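Local coordinates for orotidine 5'-phosphate decarboxylase (Streptomyces avermitilis, PDB 3V75), which probably catalyses the decarboxylation of orotidine 5'-phosphate to UMP, the last step of de novo UMP biosynthesis, at residues R158-L163 against A169-L174; A118-I123 against E132-K137. One frame throughout, in Å; residues are numbered along the deposited sequence.

Overall arrangement
Both contacts are buried and join a helix to a strand of the same closed eight-stranded parallel barrel, each within a beta-alpha-beta unit: contact 2 pairs strand 113-120 with helix 124-134, and contact 1 pairs helix 158-167 with strand 170-176. Strand 145-148 lies between the two barrel strands and belongs to both units. The centres are about 8 Å apart, and L135 spans the gap, its CD1 lying 3.7 Å from CD2 of L171. Chemistry separates them. Contact 1 is wholly aliphatic, whereas contact 2 sets an aromatic ring against a buried arginine, on a strand that carries the predicted proton donor K119 and reaches the second subunit.

Contact 1 (R158-L163 against A169-L174); sequences RPAVEL and AGLFVL
A small aliphatic contact, buried between helix and barrel, joins helix 158-167 to strand 170-176, the strand that follows it in a beta-alpha-beta unit of the TIM barrel. L171 carries the strand's share, with its side chain directed outward at the helix, and A160 and V161 receive it. CG of L171 lies anti to the carbonyl carbon (chi1 -59°), and chi2 near 180° carries CD1 out to the helix, with CD2 branching off beside A160. CD1 does most of the touching: it rests 3.7 Å from CG2 of V161 and 3.8 Å from the backbone N of V161, while the two side chains cross at about a right angle. The methyl of A160 meets the fork of the leucine, with CB 4.1 Å from CD1 and 4.2 Å from CD2 of L171. Beyond the pair, F217 of the next strand touches both V161 and L171. V161 and L171 are the nearest backbone positions, with their CA atoms 7.2 Å apart. No hydrogen bond crosses between the segments, and their joint burial is a modest 127 Å². Across these two segments the fit therefore rests on dispersion and the exclusion of water.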
loop_
_atom_site.group_PDB
_atom_site.type_symbol
_atom_site.label_atom_id
_atom_site.label_comp_id
_atom_site.label_asym_id
_atom_site.label_seq_id
_atom_site.Cartn_x
_atom_site.Cartn_y
_atom_site.Cartn_z
ATOM N N ARG A 158 -9.990 -1.519 10.756
ATOM C CA ARG A 158 -10.603 -0.853 11.904
ATOM C C ARG A 158 -9.783 0.313 12.510
ATOM O O ARG A 158 -10.348 1.366 12.814
ATOM C CB ARG A 158 -10.969 -1.872 12.986
ATOM C CG ARG A 158 -11.742 -1.211 14.147
ATOM C CD ARG A 158 -12.237 -2.266 15.161
ATOM N NE ARG A 158 -11.123 -3.083 15.616
ATOM C CZ ARG A 158 -11.046 -3.664 16.819
ATOM N NH1 ARG A 158 -12.052 -3.497 17.720
ATOM N NH2 ARG A 158 -9.947 -4.372 17.134
ATOM N N PRO A 159 -8.459 0.148 12.692
ATOM C CA PRO A 159 -7.739 1.308 13.271
ATOM C C PRO A 159 -7.843 2.564 12.406
ATOM O O PRO A 159 -7.876 3.691 12.951
ATOM C CB PRO A 159 -6.270 0.822 13.353
ATOM C CG PRO A 159 -6.399 -0.704 13.448
ATOM C CD PRO A 159 -7.586 -1.035 12.547
ATOM N N ALA A 160 -7.862 2.404 11.088
ATOM C CA ALA A 160 -7.993 3.555 10.189
ATOM C C ALA A 160 -9.420 4.111 10.208
ATOM O O ALA A 160 -9.604 5.336 10.180
ATOM C CB ALA A 160 -7.611 3.158 8.758
ATOM N N VAL A 161 -10.440 3.241 10.250
ATOM C CA VAL A 161 -11.827 3.704 10.384
ATOM C C VAL A 161 -11.994 4.541 11.646
ATOM O O VAL A 161 -12.564 5.647 11.603
ATOM C CB VAL A 161 -12.837 2.506 10.430
ATOM C CG1 VAL A 161 -14.267 2.995 10.729
ATOM C CG2 VAL A 161 -12.810 1.711 9.104
ATOM N N GLU A 162 -11.500 4.039 12.778
ATOM C CA GLU A 162 -11.705 4.746 14.039
ATOM C C GLU A 162 -10.997 6.094 14.042
ATOM O O GLU A 162 -11.534 7.102 14.507
ATOM C CB GLU A 162 -11.205 3.901 15.221
ATOM C CG GLU A 162 -12.035 2.656 15.478
ATOM C CD GLU A 162 -11.345 1.711 16.518
ATOM O OE1 GLU A 162 -10.145 1.929 16.880
ATOM O OE2 GLU A 162 -11.989 0.710 16.951
ATOM N N LEU A 163 -9.759 6.118 13.557
ATOM C CA LEU A 163 -9.019 7.384 13.582
ATOM C C LEU A 163 -9.618 8.378 12.598
ATOM O O LEU A 163 -9.710 9.576 12.901
ATOM C CB LEU A 163 -7.537 7.148 13.286
ATOM C CG LEU A 163 -6.703 8.420 13.392
ATOM C CD1 LEU A 163 -6.979 9.215 14.720
ATOM C CD2 LEU A 163 -5.189 8.117 13.217
ATOM N N ALA A 169 -12.056 12.715 8.992
ATOM C CA ALA A 169 -11.546 12.224 7.710
ATOM C C ALA A 169 -12.365 11.032 7.244
ATOM O O ALA A 169 -13.266 10.550 7.957
ATOM C CB ALA A 169 -10.073 11.836 7.828
ATOM N N GLY A 170 -12.082 10.556 6.035
ATOM C CA GLY A 170 -12.791 9.406 5.484
ATOM C C GLY A 170 -11.828 8.385 4.891
ATOM O O GLY A 170 -10.598 8.571 4.886
ATOM N N LEU A 171 -12.399 7.296 4.394
ATOM C CA LEU A 171 -11.634 6.284 3.669
ATOM C C LEU A 171 -12.339 6.000 2.348
ATOM O O LEU A 171 -13.563 6.178 2.250
ATOM C CB LEU A 171 -11.557 4.951 4.437
ATOM C CG LEU A 171 -10.910 5.005 5.834
ATOM C CD1 LEU A 171 -11.009 3.591 6.493
ATOM C CD2 LEU A 171 -9.470 5.469 5.804
ATOM N N PHE A 172 -11.564 5.542 1.356
ATOM C CA PHE A 172 -12.135 4.897 0.167
ATOM C C PHE A 172 -11.540 3.519 0.079
ATOM O O PHE A 172 -10.325 3.349 -0.126
ATOM C CB PHE A 172 -11.814 5.692 -1.091
ATOM C CG PHE A 172 -12.609 6.991 -1.199
ATOM C CD1 PHE A 172 -12.084 8.191 -0.709
ATOM C CD2 PHE A 172 -13.901 7.000 -1.761
ATOM C CE1 PHE A 172 -12.819 9.370 -0.801
ATOM C CE2 PHE A 172 -14.621 8.171 -1.848
ATOM C CZ PHE A 172 -14.085 9.355 -1.374
ATOM N N VAL A 173 -12.396 2.519 0.257
ATOM C CA VAL A 173 -11.972 1.125 0.222
ATOM C C VAL A 173 -12.061 0.615 -1.195
ATOM O O VAL A 173 -13.100 0.775 -1.828
ATOM C CB VAL A 173 -12.878 0.262 1.161
ATOM C CG1 VAL A 173 -12.444 -1.212 1.116
ATOM C CG2 VAL A 173 -12.802 0.828 2.609
ATOM N N LEU A 174 -11.000 -0.016 -1.700
ATOM C CA LEU A 174 -11.078 -0.593 -3.045
ATOM C C LEU A 174 -12.213 -1.601 -3.104
ATOM O O LEU A 174 -12.288 -2.507 -2.262
ATOM C CB LEU A 174 -9.791 -1.318 -3.401
ATOM C CG LEU A 174 -8.497 -0.514 -3.332
ATOM C CD1 LEU A 174 -7.300 -1.358 -3.699
ATOM C CD2 LEU A 174 -8.580 0.740 -4.252
#

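Contact 2 (A118-I123 against E132-K137); sequences AKRGDI and EAFLRK
The side chains of R120 and F134 cross at about a right angle where the end of strand 113-120 faces the last turn of helix 124-134, the helix that follows it in the barrel. Their guanidinium and ring planes stand 71° apart, so the two groups are not stacked. The arginine comes obliquely to the CE2-CZ side of the phenylalanine: NE lies 3.9 Å from CE2 of F134, NH2 4.0 Å from CZ, and the aliphatic CG 4.1 Å from CE2. A bend at chi2 (-57°) turns the arginine chain along this side of the ring and back over its own strand. There NH1 donates a hydrogen bond of 2.9 Å to O of A118, meeting a lone pair in the carbonyl plane, although the bond is bent at the hydrogen (137°) and the oxygen is tilted out of the guanidinium plane. CB of A118 lies 3.4 Å above one guanidinium face, toward its rim, and is also 4.3 Å from CZ of F134, so the alanine methyl touches both flat groups. NH2 has salt bridges to E90 of its own chain and to E90 of the second subunit; these carboxylates probably offset the close approach of R120 of that subunit. With an alanine in place of R120, the E90 carboxylates would probably lose a cationic partner and the ring of F134 its neighbour on the CE2 side. The adjoining K119, the predicted proton donor, forms salt bridges with D117 and with D122 of the second subunit. The chemistry is thus divided: the phenylalanine gives the buried arginine an apolar flank, while NH1 of the arginine is given to a backbone carbonyl and NH2 to carboxylates at the subunit interface.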
loop_
_atom_site.group_PDB
_atom_site.type_symbol
_atom_site.label_atom_id
_atom_site.label_comp_id
_atom_site.label_asym_id
_atom_site.label_seq_id
_atom_site.Cartn_x
_atom_site.Cartn_y
_atom_site.Cartn_z
ATOM N N ALA A 118 -3.108 6.228 -1.819
ATOM C CA ALA A 118 -1.920 5.486 -1.397
ATOM C C ALA A 118 -2.206 3.979 -1.268
ATOM O O ALA A 118 -1.274 3.164 -1.104
ATOM C CB ALA A 118 -1.411 6.054 -0.081
ATOM N N LYS A 119 -3.485 3.605 -1.355
ATOM C CA LYS A 119 -3.895 2.181 -1.344
ATOM C C LYS A 119 -3.146 1.372 -0.286
ATOM O O LYS A 119 -2.523 0.345 -0.579
ATOM C CB LYS A 119 -3.785 1.550 -2.737
ATOM C CG LYS A 119 -4.750 2.209 -3.751
ATOM C CD LYS A 119 -4.704 1.447 -5.071
ATOM C CE LYS A 119 -5.613 2.111 -6.155
ATOM N NZ LYS A 119 -5.091 3.477 -6.546
ATOM N N ARG A 120 -3.215 1.858 0.954
ATOM C CA ARG A 120 -2.511 1.163 2.054
ATOM C C ARG A 120 -3.391 0.073 2.626
ATOM O O ARG A 120 -4.624 0.160 2.623
ATOM C CB ARG A 120 -2.148 2.153 3.173
ATOM C CG ARG A 120 -1.282 3.334 2.692
ATOM C CD ARG A 120 0.015 2.853 2.027
ATOM N NE ARG A 120 1.054 3.909 2.008
ATOM C CZ ARG A 120 1.707 4.378 0.933
ATOM N NH1 ARG A 120 1.414 3.923 -0.297
ATOM N NH2 ARG A 120 2.651 5.299 1.115
ATOM N N GLY A 121 -2.759 -0.942 3.192
ATOM C CA GLY A 121 -3.531 -1.990 3.844
ATOM C C GLY A 121 -2.602 -2.883 4.643
ATOM O O GLY A 121 -1.728 -3.541 4.065
ATOM N N ASP A 122 -2.780 -2.900 5.963
ATOM C CA ASP A 122 -1.960 -3.742 6.830
ATOM C C ASP A 122 -2.779 -4.060 8.103
ATOM O O ASP A 122 -4.002 -3.851 8.121
ATOM C CB ASP A 122 -0.623 -3.047 7.146
ATOM C CG ASP A 122 0.536 -4.033 7.314
ATOM O OD1 ASP A 122 0.366 -5.032 8.073
ATOM O OD2 ASP A 122 1.598 -3.833 6.676
ATOM N N ILE A 123 -2.120 -4.554 9.147
ATOM C CA ILE A 123 -2.817 -5.129 10.295
ATOM C C ILE A 123 -2.448 -4.391 11.580
ATOM O O ILE A 123 -1.284 -3.979 11.765
ATOM C CB ILE A 123 -2.336 -6.604 10.416
ATOM C CG1 ILE A 123 -2.999 -7.438 9.293
ATOM C CG2 ILE A 123 -2.535 -7.217 11.764
ATOM C CD1 ILE A 123 -2.072 -8.686 8.956
ATOM N N GLU A 132 -1.984 7.053 11.264
ATOM C CA GLU A 132 -1.201 8.125 11.920
ATOM C C GLU A 132 -0.572 9.032 10.826
ATOM O O GLU A 132 -0.490 10.253 10.969
ATOM C CB GLU A 132 -0.095 7.519 12.855
ATOM C CG GLU A 132 0.903 8.510 13.524
ATOM C CD GLU A 132 1.915 7.855 14.534
ATOM O OE1 GLU A 132 1.517 6.858 15.196
ATOM O OE2 GLU A 132 3.030 8.361 14.720
ATOM N N ALA A 133 -0.057 8.392 9.764
ATOM C CA ALA A 133 0.613 9.140 8.691
ATOM C C ALA A 133 -0.372 10.040 7.925
ATOM O O ALA A 133 -0.024 11.164 7.549
ATOM C CB ALA A 133 1.259 8.169 7.697
ATOM N N PHE A 134 -1.582 9.541 7.674
ATOM C CA PHE A 134 -2.469 10.217 6.717
ATOM C C PHE A 134 -3.760 10.799 7.306
ATOM O O PHE A 134 -4.433 11.583 6.616
ATOM C CB PHE A 134 -2.854 9.248 5.598
ATOM C CG PHE A 134 -1.686 8.773 4.785
ATOM C CD1 PHE A 134 -0.990 9.660 3.989
ATOM C CD2 PHE A 134 -1.258 7.451 4.839
ATOM C CE1 PHE A 134 0.121 9.231 3.232
ATOM C CE2 PHE A 134 -0.175 7.015 4.108
ATOM C CZ PHE A 134 0.536 7.907 3.284
ATOM N N LEU A 135 -4.164 10.398 8.514
ATOM C CA LEU A 135 -5.537 10.674 8.981
ATOM C C LEU A 135 -5.600 11.383 10.300
ATOM O O LEU A 135 -6.683 11.550 10.851
ATOM C CB LEU A 135 -6.361 9.379 9.054
ATOM C CG LEU A 135 -6.537 8.680 7.695
ATOM C CD1 LEU A 135 -7.031 7.249 7.876
ATOM C CD2 LEU A 135 -7.426 9.486 6.716
ATOM N N ARG A 136 -4.471 11.803 10.836
ATOM C CA ARG A 136 -4.516 12.561 12.068
ATOM C C ARG A 136 -4.012 13.973 11.811
ATOM O O ARG A 136 -3.035 14.130 11.079
ATOM C CB ARG A 136 -3.654 11.871 13.109
ATOM C CG ARG A 136 -3.968 12.428 14.455
ATOM C CD ARG A 136 -3.556 11.453 15.510
ATOM N NE ARG A 136 -2.114 11.443 15.664
ATOM C CZ ARG A 136 -1.526 10.616 16.520
ATOM N NH1 ARG A 136 -2.316 9.795 17.236
ATOM N NH2 ARG A 136 -0.201 10.623 16.679
ATOM N N LYS A 137 -4.587 15.000 12.441
ATOM C CA LYS A 137 -4.216 16.367 11.998
ATOM C C LYS A 137 -2.805 16.853 12.184
ATOM O O LYS A 137 -2.376 17.815 11.534
ATOM C CB LYS A 137 -5.131 17.407 12.584
ATOM C CG LYS A 137 -5.062 17.451 14.098
ATOM C CD LYS A 137 -5.708 18.757 14.470
ATOM C CE LYS A 137 -5.527 19.083 15.946
ATOM N NZ LYS A 137 -6.199 20.412 16.101
#